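Local coordinates for protein CRISPR system Cmr subunit Cmr6 (Pyrococcus furiosus, PDB 4W8V) that helps cap the type III-B Cmr ribonucleoprotein complex, an RNA-binding assembly of CRISPR antiviral defence, this chain being the C-terminal, RAMP-superfamily part of the protein, at residues 37-41 and 42-46; 80-83 and 84-87. One frame throughout, in Å; residues are numbered along the deposited sequence.

Contact 1. Residues 37-41 and 42-46; sequences TSIRL and LRNYG
R40 holds G46 by both backbone polar atoms. G46 N donates to R40 O at 2.9 Å, and R40 NH1 returns a bond to G46 O at 2.8 Å. That oxygen sits 1° out of the guanidinium plane, at the group's edge, though NH1 approaches it at a C=O...N angle of 119°, tilted from the carbonyl plane. A bend at chi3 (75°) brings NH1 alongside G46 O, which also lies 3.4 Å from R40 CG. L41 CD2 lies above one face of the guanidinium, toward its rim, and R40 NE is salt-bridged to E32, which further fixes the rotation of the group. The i to i+6 bond into R40 O is one residue longer than that of a Schellman motif. Before it, L42 N bonds to S38 O as in a regular helix; around 39-41 the turn widens to a pi-type one, where I39 O takes R43 N and, weakly, N44 N, which also reaches R40 O by a weak bond. Where the chain turns away, water 1 bridges L41 O and Y45 N, 3.0 Å from each. N44 ND2 lies beside I39 CG2 at 3.4 Å. The contact lies in the last part of surface helix 34-43 and the turn that follows; N44 and Y45 touch A151 and P158 in the loop after strand 143-149, and the chain goes on to helix 52-68.

Contact 2. Residues 80-83 and 84-87; sequences RAKT and VQDA
R80 accepts the first bond of this helical turn: V84 N lies 2.9 Å from R80 O, and V84 CG2 rests 3.4 Å from the same oxygen. The arginine side chain runs the other way, NH1 hydrogen-bonded to A68 O and NE to N75 O. At A81 the step repeats, Q85 N donating to A81 O at 2.9 Å, while the methyl of A81 meets A68 on helix 52-68. K82 adds a side-chain link to the backbone one. Its carbonyl takes D86 N at 2.9 Å with an N-H...O angle of 167°, and its ammonium NZ forms a salt bridge with D86 OD2 at 3.0 Å. With CG trans to the backbone N (chi1 -176°), the chain runs out almost straight and then folds at chi4 (-53°), which carries NZ round to the syn lone pair of OD2. The aliphatic part passes close too, CG being 3.8 Å from OD2. T83 O receives A87 N at 3.0 Å; T83 OG1 turns back to K79 O, and T83 and A87 both touch I96 of helix 93-96. Regular i to i+4 bonding, a salt bridge on the outer side and buried A81, V84 and A87 inward are the marks of an amphipathic alpha-helix, here helix 77-90 packed on helix 52-68 in the RAMP-family chain.

Both contacts are local: contact 1 runs from helix 34-43 into the following turn, contact 2 lies wholly within helix 77-90. They lie on opposite sides of the chain's centre, about 39 Å apart between centres. Contact 1 is at the surface, with one buried residue among its ten; contact 2 is partly buried, with three among eight. The chemistry differs with position, one contact lying where a helix gives way to a turn and the other within a helix. In 37-46 the helical bonding becomes irregular, and an arginine-to-carbonyl bond and a water join in. In 80-87 the i to i+4 pattern is unbroken, and a lysine-aspartate salt bridge accompanies it. No element is shared, although helix 52-68 follows contact 1 in sequence and packs against contact 2.

Contact 1. Residues 37-41 and 42-46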
loop_
_atom_site.group_PDB
_atom_site.type_symbol
_atom_site.label_atom_id
_atom_site.label_comp_id
_atom_site.label_asym_id
_atom_site.label_seq_id
_atom_site.Cartn_x
_atom_site.Cartn_y
_atom_site.Cartn_z
ATOM N N THR A 37 22.092 -4.897 0.456
ATOM C CA THR A 37 23.012 -4.401 1.472
ATOM C C THR A 37 23.960 -3.344 0.873
ATOM O O THR A 37 24.268 -2.320 1.493
ATOM C CB THR A 37 23.837 -5.541 2.061
ATOM O OG1 THR A 37 22.969 -6.479 2.717
ATOM C CG2 THR A 37 24.844 -5.010 3.059
ATOM N N SER A 38 24.397 -3.579 -0.352
ATOM C CA SER A 38 25.313 -2.627 -1.009
ATOM C C SER A 38 24.690 -1.234 -1.159
ATOM O O SER A 38 25.218 -0.246 -0.661
ATOM C CB SER A 38 25.741 -3.160 -2.373
ATOM O OG SER A 38 26.581 -4.282 -2.207
ATOM N N ILE A 39 23.568 -1.153 -1.856
ATOM C CA ILE A 39 22.830 0.097 -1.968
ATOM C C ILE A 39 22.536 0.730 -0.605
ATOM O O ILE A 39 22.766 1.916 -0.411
ATOM C CB ILE A 39 21.493 -0.118 -2.717
ATOM C CG1 ILE A 39 21.772 -0.677 -4.122
ATOM C CG2 ILE A 39 20.697 1.192 -2.782
ATOM C CD1 ILE A 39 22.076 0.399 -5.155
ATOM N N ARG A 40 22.050 -0.063 0.351
ATOM C CA ARG A 40 21.589 0.524 1.610
ATOM C C ARG A 40 22.745 1.113 2.429
ATOM O O ARG A 40 22.653 2.225 2.936
ATOM C CB ARG A 40 20.817 -0.513 2.452
ATOM C CG ARG A 40 20.222 0.044 3.742
ATOM C CD ARG A 40 19.262 -0.949 4.445
ATOM N NE ARG A 40 19.961 -2.031 5.122
ATOM C CZ ARG A 40 20.535 -1.908 6.311
ATOM N NH1 ARG A 40 20.476 -0.761 6.966
ATOM N NH2 ARG A 40 21.156 -2.943 6.848
ATOM N N LEU A 41 23.828 0.364 2.565
ATOM C CA LEU A 41 24.949 0.833 3.370
ATOM C C LEU A 41 25.714 1.968 2.670
ATOM O O LEU A 41 25.998 3.000 3.274
ATOM C CB LEU A 41 25.904 -0.317 3.699
ATOM C CG LEU A 41 25.369 -1.502 4.523
ATOM C CD1 LEU A 41 26.513 -2.397 4.982
ATOM C CD2 LEU A 41 24.533 -1.053 5.723
ATOM N N LEU A 42 25.996 1.784 1.387
ATOM C CA LEU A 42 26.971 2.621 0.677
ATOM C C LEU A 42 26.359 3.846 0.009
ATOM O O LEU A 42 27.026 4.863 -0.172
ATOM C CB LEU A 42 27.703 1.782 -0.372
ATOM C CG LEU A 42 28.385 0.490 0.082
ATOM C CD1 LEU A 42 28.566 -0.447 -1.101
ATOM C CD2 LEU A 42 29.723 0.769 0.748
ATOM N N ARG A 43 25.090 3.745 -0.364
ATOM C CA ARG A 43 24.387 4.841 -1.010
ATOM C C ARG A 43 23.467 5.616 -0.069
ATOM O O ARG A 43 23.426 6.854 -0.101
ATOM C CB ARG A 43 23.570 4.301 -2.176
ATOM C CG ARG A 43 24.406 3.592 -3.214
ATOM C CD ARG A 43 25.184 4.609 -4.051
ATOM N NE ARG A 43 24.271 5.415 -4.853
ATOM C CZ ARG A 43 24.307 6.738 -4.935
ATOM N NH1 ARG A 43 25.222 7.416 -4.261
ATOM N NH2 ARG A 43 23.429 7.379 -5.691
ATOM N N ASN A 44 22.718 4.892 0.762
ATOM C CA ASN A 44 21.585 5.506 1.445
ATOM C C ASN A 44 21.698 5.706 2.963
ATOM O O ASN A 44 20.693 5.914 3.623
ATOM C CB ASN A 44 20.335 4.684 1.156
ATOM C CG ASN A 44 19.999 4.638 -0.314
ATOM O OD1 ASN A 44 20.297 5.572 -1.062
ATOM N ND2 ASN A 44 19.360 3.543 -0.740
ATOM N N TYR A 45 22.902 5.659 3.506
ATOM C CA TYR A 45 23.147 5.889 4.932
ATOM C C TYR A 45 22.385 4.916 5.830
ATOM O O TYR A 45 22.013 5.253 6.948
ATOM C CB TYR A 45 22.802 7.336 5.335
ATOM C CG TYR A 45 23.358 8.407 4.415
ATOM C CD1 TYR A 45 24.568 9.032 4.688
ATOM C CD2 TYR A 45 22.657 8.803 3.285
ATOM C CE1 TYR A 45 25.071 10.024 3.848
ATOM C CE2 TYR A 45 23.150 9.783 2.435
ATOM C CZ TYR A 45 24.354 10.392 2.721
ATOM O OH TYR A 45 24.833 11.359 1.867
ATOM N N GLY A 46 22.153 3.707 5.340
ATOM C CA GLY A 46 21.495 2.680 6.135
ATOM C C GLY A 46 19.989 2.636 5.982
ATOM O O GLY A 46 19.324 1.747 6.529
HETATM O O HOH W 1 25.816 5.914 2.736
#

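Contact 2. Residues 80-83 and 84-87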
loop_
_atom_site.group_PDB
_atom_site.type_symbol
_atom_site.label_atom_id
_atom_site.label_comp_id
_atom_site.label_asym_id
_atom_site.label_seq_id
_atom_site.Cartn_x
_atom_site.Cartn_y
_atom_site.Cartn_z
ATOM N N ARG A 80 -18.381 -6.885 5.181
ATOM C CA ARG A 80 -18.367 -6.460 3.786
ATOM C C ARG A 80 -16.941 -6.288 3.261
ATOM O O ARG A 80 -16.627 -6.707 2.148
ATOM C CB ARG A 80 -19.147 -5.156 3.611
ATOM C CG ARG A 80 -20.631 -5.300 3.864
ATOM C CD ARG A 80 -21.372 -4.025 3.547
ATOM N NE ARG A 80 -21.679 -3.264 4.751
ATOM C CZ ARG A 80 -21.294 -2.009 4.960
ATOM N NH1 ARG A 80 -20.590 -1.368 4.035
ATOM N NH2 ARG A 80 -21.618 -1.394 6.092
ATOM N N ALA A 81 -16.085 -5.675 4.071
ATOM C CA ALA A 81 -14.700 -5.439 3.675
ATOM C C ALA A 81 -13.990 -6.754 3.431
ATOM O O ALA A 81 -13.216 -6.887 2.482
ATOM C CB ALA A 81 -13.964 -4.629 4.731
ATOM N N LYS A 82 -14.271 -7.732 4.284
ATOM C CA LYS A 82 -13.652 -9.038 4.167
ATOM C C LYS A 82 -14.133 -9.706 2.884
ATOM O O LYS A 82 -13.374 -10.379 2.186
ATOM C CB LYS A 82 -13.971 -9.895 5.392
ATOM C CG LYS A 82 -13.264 -11.242 5.374
ATOM C CD LYS A 82 -13.171 -11.871 6.760
ATOM C CE LYS A 82 -12.187 -13.047 6.748
ATOM N NZ LYS A 82 -12.496 -14.058 5.690
ATOM N N THR A 83 -15.400 -9.486 2.563
ATOM C CA THR A 83 -15.984 -10.001 1.338
ATOM C C THR A 83 -15.305 -9.421 0.104
ATOM O O THR A 83 -14.950 -10.157 -0.804
ATOM C CB THR A 83 -17.486 -9.696 1.267
ATOM O OG1 THR A 83 -18.156 -10.385 2.321
ATOM C CG2 THR A 83 -18.060 -10.143 -0.065
ATOM N N VAL A 84 -15.139 -8.105 0.064
ATOM C CA VAL A 84 -14.527 -7.459 -1.092
ATOM C C VAL A 84 -13.067 -7.902 -1.233
ATOM O O VAL A 84 -12.598 -8.194 -2.329
ATOM C CB VAL A 84 -14.595 -5.912 -0.991
ATOM C CG1 VAL A 84 -13.896 -5.260 -2.187
ATOM C CG2 VAL A 84 -16.046 -5.438 -0.901
ATOM N N GLN A 85 -12.364 -7.975 -0.107
ATOM C CA GLN A 85 -10.955 -8.347 -0.078
ATOM C C GLN A 85 -10.778 -9.779 -0.590
ATOM O O GLN A 85 -10.006 -10.025 -1.532
ATOM C CB GLN A 85 -10.408 -8.175 1.355
ATOM C CG GLN A 85 -9.018 -8.713 1.638
ATOM C CD GLN A 85 -8.840 -9.064 3.109
ATOM O OE1 GLN A 85 -9.338 -10.092 3.578
ATOM N NE2 GLN A 85 -8.159 -8.208 3.847
ATOM N N ASP A 86 -11.529 -10.717 -0.009
ATOM C CA ASP A 86 -11.456 -12.124 -0.420
ATOM C C ASP A 86 -11.822 -12.296 -1.880
ATOM O O ASP A 86 -11.245 -13.140 -2.565
ATOM C CB ASP A 86 -12.372 -13.002 0.443
ATOM C CG ASP A 86 -11.823 -13.224 1.832
ATOM O OD1 ASP A 86 -10.667 -12.829 2.088
ATOM O OD2 ASP A 86 -12.540 -13.814 2.674
ATOM N N ALA A 87 -12.780 -11.502 -2.356
ATOM C CA ALA A 87 -13.224 -11.586 -3.741
ATOM C C ALA A 87 -12.126 -11.170 -4.700
ATOM O O ALA A 87 -11.813 -11.887 -5.641
ATOM C CB ALA A 87 -14.445 -10.729 -3.961
#